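Local coordinates for protein putative cytosine/guanine deaminase (Unidentified, PDB 2PAJ) that catalyses the zinc-dependent hydrolytic deamination of 2-amino-4-hydroxypteridines such as isoxanthopterin to 2,4-dihydroxypteridines, with release of ammonium, at residues D44-I49 / A412-Y417; H77-S82 / A132-H137; Y283-K288 / A305-S310; L296-G301 / A327-S332. All blocks are in the same frame, centred on the assembly; numbering follows the deposited sequence.

Interaction 1. Residues D44-I49 / A412-Y417; sequences DTIDAI and ADIAVY
The small beta domain beside the amidohydrolase barrel brings together parts of the chain far apart in sequence, and here Asp44 and Ile46 meet Ala412 and Ile414. One backbone bond joins the start of both segments: Ala412 N donates to Asp44 O at 2.8 Å, with an N-H...O angle of 151°. It is the one hydrogen bond between the two segments. The methyl of Ala412 rests against the same oxygen, CB to Asp44 O 3.6 Å. Next to it, Ile46 carries the apolar part. Its CG1 lies beside the backbone N (chi1 -65°) and the chain then runs out extended, which sends the ethyl arm across to the other segment. CG1 of Ile46 passes 4.1 Å from Ala412 CA, and the arm ends methyl to methyl, Ile46 CD1 to Ile414 CD1 4.3 Å. Ile41 of strand 39-42 also packs on Ala412 and Ile414 and extends this apolar patch.

The carboxylate of Asp44 works away from the contact. Its OD2 takes Thr45 OG1 at 3.1 Å from above the carboxylate plane, while OD1 makes a salt bridge to Arg210. Beyond the contact, strand 45-49 carries a classic beta bulge at Asp47 and Ala48, opposite Arg40. Strand 45-49 is an outermost strand of its four-stranded sheet, and strand 414-418 runs between strands 67-73 and 442-448. Such joining of early and late strands is typical of the beta-sandwich domain that flanks the barrel in this amidohydrolase superfamily.

Interaction 2. Residues H77-S82 / A132-H137; sequences HHLFQS and ATVADH. With ZN (zinc ion), chain B.
His78 uses its two ring nitrogens, NE2 for the zinc ion and ND1 for His137. NE2 binds the metal at 2.0 Å, sharing it with His76, His248 and Asp336, while ND1 donates to His137 O at 3.0 Å. That oxygen lies in the imidazole plane, an in-plane bond that restrains the ring's rotation, consistent with holding NE2 on the metal. His76 and His78 form the His-X-His pair familiar in this superfamily. The rings of His78 and His137 lie side by side at an oblique 34°, and His137 NE2 has its own partner in Ala218 O.

The second shell holds the loop backbone. His137 N donates to His77 O at 2.8 Å, and Leu79 N reaches Asp136 OD1 at 2.6 Å from above the carboxylate plane. Asp136 extends CG opposite its own backbone N (chi1 179°), bringing OD1 up to that N-H at the start of the 3-10 turn; Leu79 CD2 lies 3.4 Å from Asp136 CB. A water donates to Asp136 OD2 at 2.8 Å and links it weakly to Phe80 N.

Farther out, strand 131-136 runs between parallel strands 67-73 and 163-168, while helix 112-127 places Leu126 on His77 and Val134, and Phe115 on Phe80.

Interaction 3. Residues Y283-K288 / A305-S310; sequences YAHLVK and AHCPQS
Tyr283 and Ala284 press closely on Ala305, whereas His285 meets Cys307 and Ser310 at longer range. The close part is backbone-led: Ala305 N donates to Tyr283 O at 2.7 Å. Next to this bond the two small side chains meet methyl to methyl, Ala284 CB to Ala305 CB 4.1 Å. All three residues are buried, and Tyr283 turns its side chain away to end in a hydrogen bond from its hydroxyl to Trp276 O.

One residue on, the chains part and a water fills in for a direct bond. It accepts from His285 N at 2.8 Å and donates to Ala305 O at 2.6 Å. His285 has left the strand with a positive phi (48°). Its CB sets off away from the other segment, but the imidazole swings back. There the ring's edge faces sulfur, His285 CE1 to Cys307 SG 4.3 Å, and NE2 lies 4.2 Å from Ser310 OG, too far to bond. Ser310 OG pairs instead with Ser340 and with OD2 of the metal-bound Asp336, a second-shell hydrogen bond consistent with orienting that carboxylate. His285 NE2 makes a weak hydrogen bond to Asp336 OD1, and the ring stands about 3 Å from zinc, long for a coordination bond although the residue belongs to the metal site. Beyond it, Val287 and Lys288 are exposed, whereas Cys307 occupies the N-cap position of helix 308-312. A metal-site histidine just past the end of strand 281-284, with that strand joined through helix 291-300 to its parallel neighbour 303-306, is typical of the amidohydrolase TIM barrel.

Interaction 4. Residues L296-G301 / A327-S332; sequences LLAQTG and AGVPVS
The methyls of Ala298 and Ala327 meet at 4.1 Å between their CB atoms, that of Ala327 directed toward helix 291-300 and that of Ala298 set along the helix flank. CB of Ala298 also lies 3.4 Å from Ala327 O. Val329 offers one branch only: its CG1 reaches Ala298 CB and Leu297 CB, each at 4.2 Å, so a single methyl touches two successive residues of the helix. Leu297 makes this contact at the root of its side chain. Its CG stands opposite the carbonyl carbon (chi1 -71°), and the side chain also touches Leu286 and Thr302.

Helix 291-300 is one of the outer helices of the TIM barrel, joining strands 281-284 and 303-306, and here it packs beside the next connection, where helix 324-327 gives way to strand 331-333. That second helix closes in a Schellman motif with Gly328 at C-prime: Val329 N returns to Met324 O and Gly328 N to Ala325 O. The turn delivers Val329 to the flank of helix 291-300.

At the end of helix 291-300, Gly301 takes positive phi, and its carbonyl oxygen lies against the CG corner of the Pro330 ring, Gly301 O to Pro330 CG 3.6 Å. Val397 of helix 383-398 also touches Pro330. Near this helix end the hydroxyl of Thr300 is held by Leu296 O and Thr302 OG1. No hydrogen bond crosses directly between 296-301 and 327-332, but a water stands between Ala298 O (2.7 Å) and Gly328 O (3.1 Å).

In the fold
Interactions 2 and 3 flank the zinc site, their centres 15 Å apart: interaction 2 supplies a direct ligand, His78, and interaction 3 brings up His285, with Asp336 and His248 within about 3 Å of both side chains. Interaction 4 adjoins interaction 3, centres 14 Å apart, and joins the outer helix 291-300 to the run-in of the next strand. The two touch where His306 N lies 2.7 Å from Ser332 O, a probable hydrogen bond between neighbouring strands, and where Leu286 CD1 packs 4.0 Å from Leu297 CD1. Interaction 1 belongs to the flanking beta domain, its centre 24 Å from that of interaction 2 and 29 Å from those of interactions 3 and 4, well away from the metal.

Interaction 1. Residues D44-I49 / A412-Y417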
loop_
_atom_site.group_PDB
_atom_site.type_symbol
_atom_site.label_atom_id
_atom_site.label_comp_id
_atom_site.label_asym_id
_atom_site.label_seq_id
_atom_site.Cartn_x
_atom_site.Cartn_y
_atom_site.Cartn_z
ATOM N N ASP A 44 -13.949 -0.386 -16.466
ATOM C CA ASP A 44 -12.960 -0.149 -15.431
ATOM C C ASP A 44 -12.403 1.264 -15.541
ATOM O O ASP A 44 -11.402 1.589 -14.909
ATOM C CB ASP A 44 -11.801 -1.139 -15.588
ATOM C CG ASP A 44 -10.833 -0.730 -16.711
ATOM O OD1 ASP A 44 -9.606 -0.668 -16.451
ATOM O OD2 ASP A 44 -11.301 -0.459 -17.845
ATOM N N THR A 45 -13.041 2.107 -16.337
ATOM C CA THR A 45 -12.521 3.449 -16.517
ATOM C C THR A 45 -13.474 4.585 -16.190
ATOM O O THR A 45 -14.691 4.444 -16.281
ATOM C CB THR A 45 -12.009 3.628 -17.958
ATOM O OG1 THR A 45 -11.069 2.588 -18.244
ATOM C CG2 THR A 45 -11.319 4.972 -18.138
ATOM N N ILE A 46 -12.889 5.710 -15.791
ATOM C CA ILE A 46 -13.639 6.905 -15.470
ATOM C C ILE A 46 -13.913 7.534 -16.804
ATOM O O ILE A 46 -12.994 7.950 -17.508
ATOM C CB ILE A 46 -12.825 7.879 -14.626
ATOM C CG1 ILE A 46 -12.528 7.248 -13.261
ATOM C CG2 ILE A 46 -13.591 9.189 -14.479
ATOM C CD1 ILE A 46 -11.595 8.059 -12.398
ATOM N N ASP A 47 -15.192 7.603 -17.140
ATOM C CA ASP A 47 -15.631 8.128 -18.421
ATOM C C ASP A 47 -15.848 9.642 -18.477
ATOM O O ASP A 47 -15.584 10.271 -19.500
ATOM C CB ASP A 47 -16.909 7.405 -18.825
ATOM C CG ASP A 47 -17.061 7.307 -20.313
ATOM O OD1 ASP A 47 -16.163 6.700 -20.948
ATOM O OD2 ASP A 47 -18.066 7.839 -20.846
ATOM N N ALA A 48 -16.325 10.226 -17.385
ATOM C CA ALA A 48 -16.574 11.655 -17.365
ATOM C C ALA A 48 -16.724 12.212 -15.962
ATOM O O ALA A 48 -16.989 11.483 -15.004
ATOM C CB ALA A 48 -17.821 11.969 -18.170
ATOM N N ILE A 49 -16.571 13.527 -15.863
ATOM C CA ILE A 49 -16.690 14.207 -14.592
ATOM C C ILE A 49 -17.381 15.573 -14.705
ATOM O O ILE A 49 -17.011 16.410 -15.534
ATOM C CB ILE A 49 -15.302 14.402 -13.965
ATOM C CG1 ILE A 49 -14.608 13.048 -13.814
ATOM C CG2 ILE A 49 -15.434 15.077 -12.609
ATOM C CD1 ILE A 49 -13.119 13.148 -13.518
ATOM N N ALA A 412 -10.954 3.103 -12.643
ATOM C CA ALA A 412 -12.018 3.461 -11.707
ATOM C C ALA A 412 -11.832 2.925 -10.294
ATOM O O ALA A 412 -12.532 1.996 -9.880
ATOM C CB ALA A 412 -13.362 3.003 -12.250
ATOM N N ASP A 413 -10.888 3.512 -9.561
ATOM C CA ASP A 413 -10.634 3.134 -8.171
ATOM C C ASP A 413 -11.042 4.359 -7.377
ATOM O O ASP A 413 -10.266 5.306 -7.222
ATOM C CB ASP A 413 -9.159 2.825 -7.957
ATOM C CG ASP A 413 -8.655 1.771 -8.908
ATOM O OD1 ASP A 413 -9.301 0.701 -9.014
ATOM O OD2 ASP A 413 -7.615 2.011 -9.552
ATOM N N ILE A 414 -12.275 4.325 -6.885
ATOM C CA ILE A 414 -12.840 5.451 -6.170
ATOM C C ILE A 414 -13.422 5.106 -4.815
ATOM O O ILE A 414 -13.983 4.033 -4.615
ATOM C CB ILE A 414 -13.957 6.114 -7.014
ATOM C CG1 ILE A 414 -13.425 6.412 -8.410
ATOM C CG2 ILE A 414 -14.436 7.410 -6.355
ATOM C CD1 ILE A 414 -14.483 6.894 -9.375
ATOM N N ALA A 415 -13.284 6.044 -3.886
ATOM C CA ALA A 415 -13.831 5.898 -2.551
ATOM C C ALA A 415 -14.883 6.991 -2.336
ATOM O O ALA A 415 -14.631 8.172 -2.567
ATOM C CB ALA A 415 -12.732 6.011 -1.522
ATOM N N VAL A 416 -16.073 6.581 -1.922
ATOM C CA VAL A 416 -17.155 7.507 -1.655
ATOM C C VAL A 416 -17.451 7.385 -0.173
ATOM O O VAL A 416 -17.954 6.355 0.280
ATOM C CB VAL A 416 -18.395 7.136 -2.471
ATOM C CG1 VAL A 416 -19.554 8.066 -2.137
ATOM C CG2 VAL A 416 -18.054 7.213 -3.939
ATOM N N TYR A 417 -17.127 8.433 0.582
ATOM C CA TYR A 417 -17.340 8.427 2.031
ATOM C C TYR A 417 -18.586 9.164 2.524
ATOM O O TYR A 417 -18.889 10.272 2.079
ATOM C CB TYR A 417 -16.128 9.026 2.752
ATOM C CG TYR A 417 -14.793 8.413 2.409
ATOM C CD1 TYR A 417 -13.900 9.078 1.559
ATOM C CD2 TYR A 417 -14.397 7.191 2.960
ATOM C CE1 TYR A 417 -12.646 8.543 1.274
ATOM C CE2 TYR A 417 -13.146 6.651 2.680
ATOM C CZ TYR A 417 -12.275 7.331 1.838
ATOM O OH TYR A 417 -11.033 6.809 1.560
#

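Interaction 2. Residues H77-S82 / A132-H137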
loop_
_atom_site.group_PDB
_atom_site.type_symbol
_atom_site.label_atom_id
_atom_site.label_comp_id
_atom_site.label_asym_id
_atom_site.label_seq_id
_atom_site.Cartn_x
_atom_site.Cartn_y
_atom_site.Cartn_z
ATOM N N HIS A 77 3.938 -2.695 3.549
ATOM C CA HIS A 77 3.188 -3.462 4.543
ATOM C C HIS A 77 3.904 -4.763 4.918
ATOM O O HIS A 77 4.903 -5.128 4.312
ATOM C CB HIS A 77 1.823 -3.824 3.952
ATOM C CG HIS A 77 0.733 -3.985 4.968
ATOM N ND1 HIS A 77 0.959 -4.450 6.246
ATOM C CD2 HIS A 77 -0.603 -3.781 4.874
ATOM C CE1 HIS A 77 -0.190 -4.529 6.894
ATOM N NE2 HIS A 77 -1.153 -4.130 6.083
ATOM N N HIS A 78 3.374 -5.452 5.924
ATOM C CA HIS A 78 3.888 -6.744 6.386
ATOM C C HIS A 78 2.674 -7.503 6.922
ATOM O O HIS A 78 2.580 -7.767 8.113
ATOM C CB HIS A 78 4.919 -6.573 7.508
ATOM C CG HIS A 78 6.114 -5.761 7.122
ATOM N ND1 HIS A 78 6.892 -6.051 6.024
ATOM C CD2 HIS A 78 6.664 -4.663 7.691
ATOM C CE1 HIS A 78 7.868 -5.167 5.929
ATOM N NE2 HIS A 78 7.752 -4.313 6.928
ATOM N N LEU A 79 1.754 -7.854 6.027
ATOM C CA LEU A 79 0.510 -8.535 6.388
ATOM C C LEU A 79 0.533 -9.712 7.358
ATOM O O LEU A 79 -0.470 -9.974 8.017
ATOM C CB LEU A 79 -0.259 -8.974 5.126
ATOM C CG LEU A 79 -1.277 -8.071 4.401
ATOM C CD1 LEU A 79 -2.059 -7.240 5.405
ATOM C CD2 LEU A 79 -0.570 -7.167 3.429
ATOM N N PHE A 80 1.639 -10.438 7.464
ATOM C CA PHE A 80 1.628 -11.572 8.381
ATOM C C PHE A 80 1.533 -11.060 9.808
ATOM O O PHE A 80 0.940 -11.711 10.679
ATOM C CB PHE A 80 2.859 -12.465 8.176
ATOM C CG PHE A 80 4.127 -11.949 8.804
ATOM C CD1 PHE A 80 4.477 -12.319 10.100
ATOM C CD2 PHE A 80 5.006 -11.162 8.072
ATOM C CE1 PHE A 80 5.683 -11.925 10.654
ATOM C CE2 PHE A 80 6.219 -10.757 8.611
ATOM C CZ PHE A 80 6.564 -11.142 9.913
ATOM N N GLN A 81 2.085 -9.865 10.019
ATOM C CA GLN A 81 2.090 -9.208 11.317
ATOM C C GLN A 81 0.700 -8.854 11.828
ATOM O O GLN A 81 0.542 -8.459 12.975
ATOM C CB GLN A 81 2.958 -7.956 11.237
ATOM C CG GLN A 81 4.416 -8.248 11.444
ATOM C CD GLN A 81 5.318 -7.185 10.886
ATOM O OE1 GLN A 81 5.097 -5.989 11.084
ATOM N NE2 GLN A 81 6.358 -7.615 10.183
ATOM N N SER A 82 -0.308 -9.006 10.978
ATOM C CA SER A 82 -1.670 -8.697 11.367
ATOM C C SER A 82 -2.177 -9.603 12.478
ATOM O O SER A 82 -3.266 -9.401 13.017
ATOM C CB SER A 82 -2.585 -8.779 10.151
ATOM O OG SER A 82 -2.276 -7.736 9.244
ATOM N N ALA A 132 -7.631 0.612 -2.181
ATOM C CA ALA A 132 -7.946 -0.360 -3.229
ATOM C C ALA A 132 -6.699 -1.074 -3.788
ATOM O O ALA A 132 -6.789 -2.166 -4.352
ATOM C CB ALA A 132 -8.709 0.330 -4.351
ATOM N N THR A 133 -5.540 -0.441 -3.621
ATOM C CA THR A 133 -4.268 -0.988 -4.079
ATOM C C THR A 133 -3.378 -1.188 -2.862
ATOM O O THR A 133 -2.990 -0.234 -2.202
ATOM C CB THR A 133 -3.541 -0.044 -5.051
ATOM O OG1 THR A 133 -4.471 0.476 -6.004
ATOM C CG2 THR A 133 -2.459 -0.798 -5.787
ATOM N N VAL A 134 -3.057 -2.442 -2.572
ATOM C CA VAL A 134 -2.220 -2.770 -1.436
ATOM C C VAL A 134 -0.902 -3.373 -1.899
ATOM O O VAL A 134 -0.857 -4.115 -2.870
ATOM C CB VAL A 134 -2.928 -3.782 -0.514
ATOM C CG1 VAL A 134 -2.137 -3.955 0.766
ATOM C CG2 VAL A 134 -4.356 -3.338 -0.239
ATOM N N ALA A 135 0.171 -3.030 -1.205
ATOM C CA ALA A 135 1.488 -3.548 -1.522
ATOM C C ALA A 135 2.009 -4.163 -0.233
ATOM O O ALA A 135 2.096 -3.485 0.792
ATOM C CB ALA A 135 2.416 -2.427 -1.993
ATOM N N ASP A 136 2.314 -5.458 -0.268
ATOM C CA ASP A 136 2.834 -6.116 0.915
ATOM C C ASP A 136 4.294 -6.518 0.741
ATOM O O ASP A 136 4.669 -7.099 -0.275
ATOM C CB ASP A 136 1.996 -7.346 1.266
ATOM C CG ASP A 136 2.533 -8.079 2.489
ATOM O OD1 ASP A 136 2.635 -7.457 3.571
ATOM O OD2 ASP A 136 2.867 -9.277 2.371
ATOM N N HIS A 137 5.109 -6.170 1.736
ATOM C CA HIS A 137 6.529 -6.503 1.742
ATOM C C HIS A 137 6.583 -7.830 2.482
ATOM O O HIS A 137 6.894 -7.892 3.672
ATOM C CB HIS A 137 7.339 -5.435 2.491
ATOM C CG HIS A 137 8.821 -5.569 2.315
ATOM N ND1 HIS A 137 9.725 -4.756 2.962
ATOM C CD2 HIS A 137 9.557 -6.415 1.556
ATOM C CE1 HIS A 137 10.953 -5.092 2.612
ATOM N NE2 HIS A 137 10.877 -6.096 1.759
HETATM ZN ZN ZN B . 8.412 -2.387 7.211
HETATM O O HOH W 1 3.590 -10.567 4.767
#

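Interaction 3. Residues Y283-K288 / A305-S310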
loop_
_atom_site.group_PDB
_atom_site.type_symbol
_atom_site.label_atom_id
_atom_site.label_comp_id
_atom_site.label_asym_id
_atom_site.label_seq_id
_atom_site.Cartn_x
_atom_site.Cartn_y
_atom_site.Cartn_z
ATOM N N TYR A 283 12.261 3.162 -1.317
ATOM C CA TYR A 283 12.543 2.641 0.019
ATOM C C TYR A 283 11.569 2.976 1.124
ATOM O O TYR A 283 10.923 4.021 1.120
ATOM C CB TYR A 283 13.913 3.094 0.504
ATOM C CG TYR A 283 15.065 2.565 -0.304
ATOM C CD1 TYR A 283 15.588 3.304 -1.361
ATOM C CD2 TYR A 283 15.641 1.322 -0.008
ATOM C CE1 TYR A 283 16.640 2.833 -2.094
ATOM C CE2 TYR A 283 16.699 0.842 -0.739
ATOM C CZ TYR A 283 17.196 1.603 -1.780
ATOM O OH TYR A 283 18.263 1.158 -2.514
ATOM N N ALA A 284 11.509 2.065 2.088
ATOM C CA ALA A 284 10.681 2.210 3.272
ATOM C C ALA A 284 11.616 2.447 4.458
ATOM O O ALA A 284 12.810 2.162 4.396
ATOM C CB ALA A 284 9.862 0.950 3.508
ATOM N N HIS A 285 11.052 2.976 5.537
ATOM C CA HIS A 285 11.783 3.247 6.769
ATOM C C HIS A 285 13.098 3.983 6.582
ATOM O O HIS A 285 14.108 3.613 7.165
ATOM C CB HIS A 285 12.022 1.932 7.529
ATOM C CG HIS A 285 10.755 1.226 7.918
ATOM N ND1 HIS A 285 9.528 1.544 7.366
ATOM C CD2 HIS A 285 10.526 0.199 8.772
ATOM C CE1 HIS A 285 8.600 0.744 7.861
ATOM N NE2 HIS A 285 9.179 -0.083 8.716
ATOM N N LEU A 286 13.109 5.021 5.762
ATOM C CA LEU A 286 14.350 5.757 5.614
ATOM C C LEU A 286 14.275 7.050 6.410
ATOM O O LEU A 286 13.964 8.119 5.869
ATOM C CB LEU A 286 14.671 6.056 4.148
ATOM C CG LEU A 286 13.944 7.122 3.344
ATOM C CD1 LEU A 286 14.664 7.234 2.002
ATOM C CD2 LEU A 286 12.466 6.754 3.149
ATOM N N VAL A 287 14.518 6.923 7.715
ATOM C CA VAL A 287 14.531 8.057 8.629
ATOM C C VAL A 287 16.014 8.406 8.676
ATOM O O VAL A 287 16.849 7.549 8.367
ATOM C CB VAL A 287 14.056 7.636 10.028
ATOM C CG1 VAL A 287 14.966 6.533 10.569
ATOM C CG2 VAL A 287 14.052 8.839 10.967
ATOM N N LYS A 288 16.357 9.636 9.043
ATOM C CA LYS A 288 17.768 10.037 9.086
ATOM C C LYS A 288 18.364 10.046 7.671
ATOM O O LYS A 288 18.837 9.017 7.175
ATOM C CB LYS A 288 18.594 9.069 9.938
ATOM C CG LYS A 288 17.932 8.622 11.227
ATOM C CD LYS A 288 18.806 7.578 11.941
ATOM C CE LYS A 288 18.067 6.904 13.108
ATOM N NZ LYS A 288 18.883 5.843 13.783
ATOM N N ALA A 305 8.528 5.279 0.864
ATOM C CA ALA A 305 7.245 4.805 1.365
ATOM C C ALA A 305 7.234 5.340 2.784
ATOM O O ALA A 305 7.858 4.772 3.689
ATOM C CB ALA A 305 7.188 3.284 1.370
ATOM N N HIS A 306 6.536 6.454 2.965
ATOM C CA HIS A 306 6.445 7.113 4.258
ATOM C C HIS A 306 5.479 6.405 5.199
ATOM O O HIS A 306 4.317 6.218 4.871
ATOM C CB HIS A 306 6.004 8.553 4.047
ATOM C CG HIS A 306 5.944 9.352 5.302
ATOM N ND1 HIS A 306 4.918 10.227 5.570
ATOM C CD2 HIS A 306 6.775 9.399 6.368
ATOM C CE1 HIS A 306 5.117 10.779 6.753
ATOM N NE2 HIS A 306 6.236 10.292 7.258
ATOM N N CYS A 307 5.973 6.018 6.371
ATOM C CA CYS A 307 5.154 5.331 7.374
ATOM C C CYS A 307 5.302 5.979 8.755
ATOM O O CYS A 307 6.063 5.495 9.589
ATOM C CB CYS A 307 5.546 3.843 7.459
ATOM S SG CYS A 307 5.434 2.918 5.896
ATOM N N PRO A 308 4.557 7.069 9.012
ATOM C CA PRO A 308 4.599 7.794 10.284
ATOM C C PRO A 308 4.278 7.010 11.569
ATOM O O PRO A 308 5.105 6.965 12.478
ATOM C CB PRO A 308 3.653 8.969 10.034
ATOM C CG PRO A 308 2.714 8.443 9.010
ATOM C CD PRO A 308 3.619 7.715 8.077
ATOM N N GLN A 309 3.095 6.404 11.658
ATOM C CA GLN A 309 2.713 5.645 12.855
ATOM C C GLN A 309 3.719 4.561 13.234
ATOM O O GLN A 309 3.944 4.287 14.408
ATOM C CB GLN A 309 1.345 4.999 12.666
ATOM C CG GLN A 309 0.205 5.985 12.613
ATOM C CD GLN A 309 -1.117 5.316 12.323
ATOM O OE1 GLN A 309 -1.306 4.735 11.255
ATOM N NE2 GLN A 309 -2.043 5.395 13.268
ATOM N N SER A 310 4.315 3.939 12.228
ATOM C CA SER A 310 5.295 2.895 12.459
ATOM C C SER A 310 6.644 3.527 12.804
ATOM O O SER A 310 7.293 3.141 13.773
ATOM C CB SER A 310 5.417 2.036 11.210
ATOM O OG SER A 310 6.093 0.817 11.495
HETATM O O HOH W 2 8.677 4.292 6.091
#

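Interaction 4. Residues L296-G301 / A327-S332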
loop_
_atom_site.group_PDB
_atom_site.type_symbol
_atom_site.label_atom_id
_atom_site.label_comp_id
_atom_site.label_asym_id
_atom_site.label_seq_id
_atom_site.Cartn_x
_atom_site.Cartn_y
_atom_site.Cartn_z
ATOM N N LEU A 296 20.570 13.008 -3.990
ATOM C CA LEU A 296 20.759 11.792 -4.764
ATOM C C LEU A 296 19.428 11.097 -4.998
ATOM O O LEU A 296 19.217 10.486 -6.036
ATOM C CB LEU A 296 21.706 10.841 -4.037
ATOM C CG LEU A 296 23.027 10.486 -4.717
ATOM C CD1 LEU A 296 23.670 9.353 -3.948
ATOM C CD2 LEU A 296 22.790 10.078 -6.161
ATOM N N LEU A 297 18.534 11.173 -4.024
ATOM C CA LEU A 297 17.224 10.560 -4.181
ATOM C C LEU A 297 16.426 11.361 -5.183
ATOM O O LEU A 297 15.643 10.814 -5.947
ATOM C CB LEU A 297 16.480 10.537 -2.849
ATOM C CG LEU A 297 17.031 9.561 -1.813
ATOM C CD1 LEU A 297 16.356 9.808 -0.480
ATOM C CD2 LEU A 297 16.823 8.131 -2.295
ATOM N N ALA A 298 16.640 12.671 -5.166
ATOM C CA ALA A 298 15.945 13.580 -6.059
ATOM C C ALA A 298 16.403 13.442 -7.511
ATOM O O ALA A 298 15.578 13.441 -8.422
ATOM C CB ALA A 298 16.131 15.015 -5.582
ATOM N N GLN A 299 17.711 13.325 -7.730
ATOM C CA GLN A 299 18.233 13.212 -9.092
ATOM C C GLN A 299 17.983 11.846 -9.729
ATOM O O GLN A 299 17.790 11.746 -10.943
ATOM C CB GLN A 299 19.728 13.518 -9.124
ATOM C CG GLN A 299 20.594 12.383 -8.645
ATOM C CD GLN A 299 22.032 12.473 -9.154
ATOM O OE1 GLN A 299 22.821 13.314 -8.709
ATOM N NE2 GLN A 299 22.372 11.601 -10.103
ATOM N N THR A 300 17.981 10.800 -8.906
ATOM C CA THR A 300 17.752 9.448 -9.393
ATOM C C THR A 300 16.271 9.127 -9.512
ATOM O O THR A 300 15.894 8.188 -10.203
ATOM C CB THR A 300 18.424 8.401 -8.480
ATOM O OG1 THR A 300 17.867 8.461 -7.161
ATOM C CG2 THR A 300 19.907 8.668 -8.399
ATOM N N GLY A 301 15.430 9.908 -8.850
ATOM C CA GLY A 301 14.011 9.650 -8.928
ATOM C C GLY A 301 13.565 8.493 -8.057
ATOM O O GLY A 301 12.503 7.913 -8.276
ATOM N N ALA A 327 12.622 18.530 -2.298
ATOM C CA ALA A 327 13.774 18.193 -3.110
ATOM C C ALA A 327 13.274 17.625 -4.427
ATOM O O ALA A 327 13.975 17.655 -5.432
ATOM C CB ALA A 327 14.634 17.177 -2.389
ATOM N N GLY A 328 12.053 17.108 -4.419
ATOM C CA GLY A 328 11.501 16.563 -5.637
ATOM C C GLY A 328 11.419 15.051 -5.671
ATOM O O GLY A 328 10.972 14.480 -6.662
ATOM N N VAL A 329 11.837 14.385 -4.606
ATOM C CA VAL A 329 11.765 12.942 -4.624
ATOM C C VAL A 329 10.327 12.482 -4.390
ATOM O O VAL A 329 9.633 13.018 -3.527
ATOM C CB VAL A 329 12.716 12.318 -3.570
ATOM C CG1 VAL A 329 13.390 13.404 -2.774
ATOM C CG2 VAL A 329 11.957 11.362 -2.661
ATOM N N PRO A 330 9.856 11.495 -5.180
ATOM C CA PRO A 330 8.494 10.969 -5.042
ATOM C C PRO A 330 8.210 10.379 -3.659
ATOM O O PRO A 330 8.990 9.587 -3.126
ATOM C CB PRO A 330 8.394 9.935 -6.169
ATOM C CG PRO A 330 9.807 9.591 -6.479
ATOM C CD PRO A 330 10.525 10.898 -6.350
ATOM N N VAL A 331 7.077 10.782 -3.095
ATOM C CA VAL A 331 6.652 10.356 -1.772
ATOM C C VAL A 331 5.348 9.569 -1.825
ATOM O O VAL A 331 4.370 10.007 -2.426
ATOM C CB VAL A 331 6.457 11.590 -0.858
ATOM C CG1 VAL A 331 5.965 11.161 0.515
ATOM C CG2 VAL A 331 7.763 12.373 -0.755
ATOM N N SER A 332 5.343 8.398 -1.205
ATOM C CA SER A 332 4.153 7.563 -1.165
ATOM C C SER A 332 3.883 7.214 0.287
ATOM O O SER A 332 4.735 7.404 1.149
ATOM C CB SER A 332 4.337 6.281 -1.999
ATOM O OG SER A 332 5.331 5.415 -1.470
HETATM O O HOH W 3 13.185 12.518 -7.561
#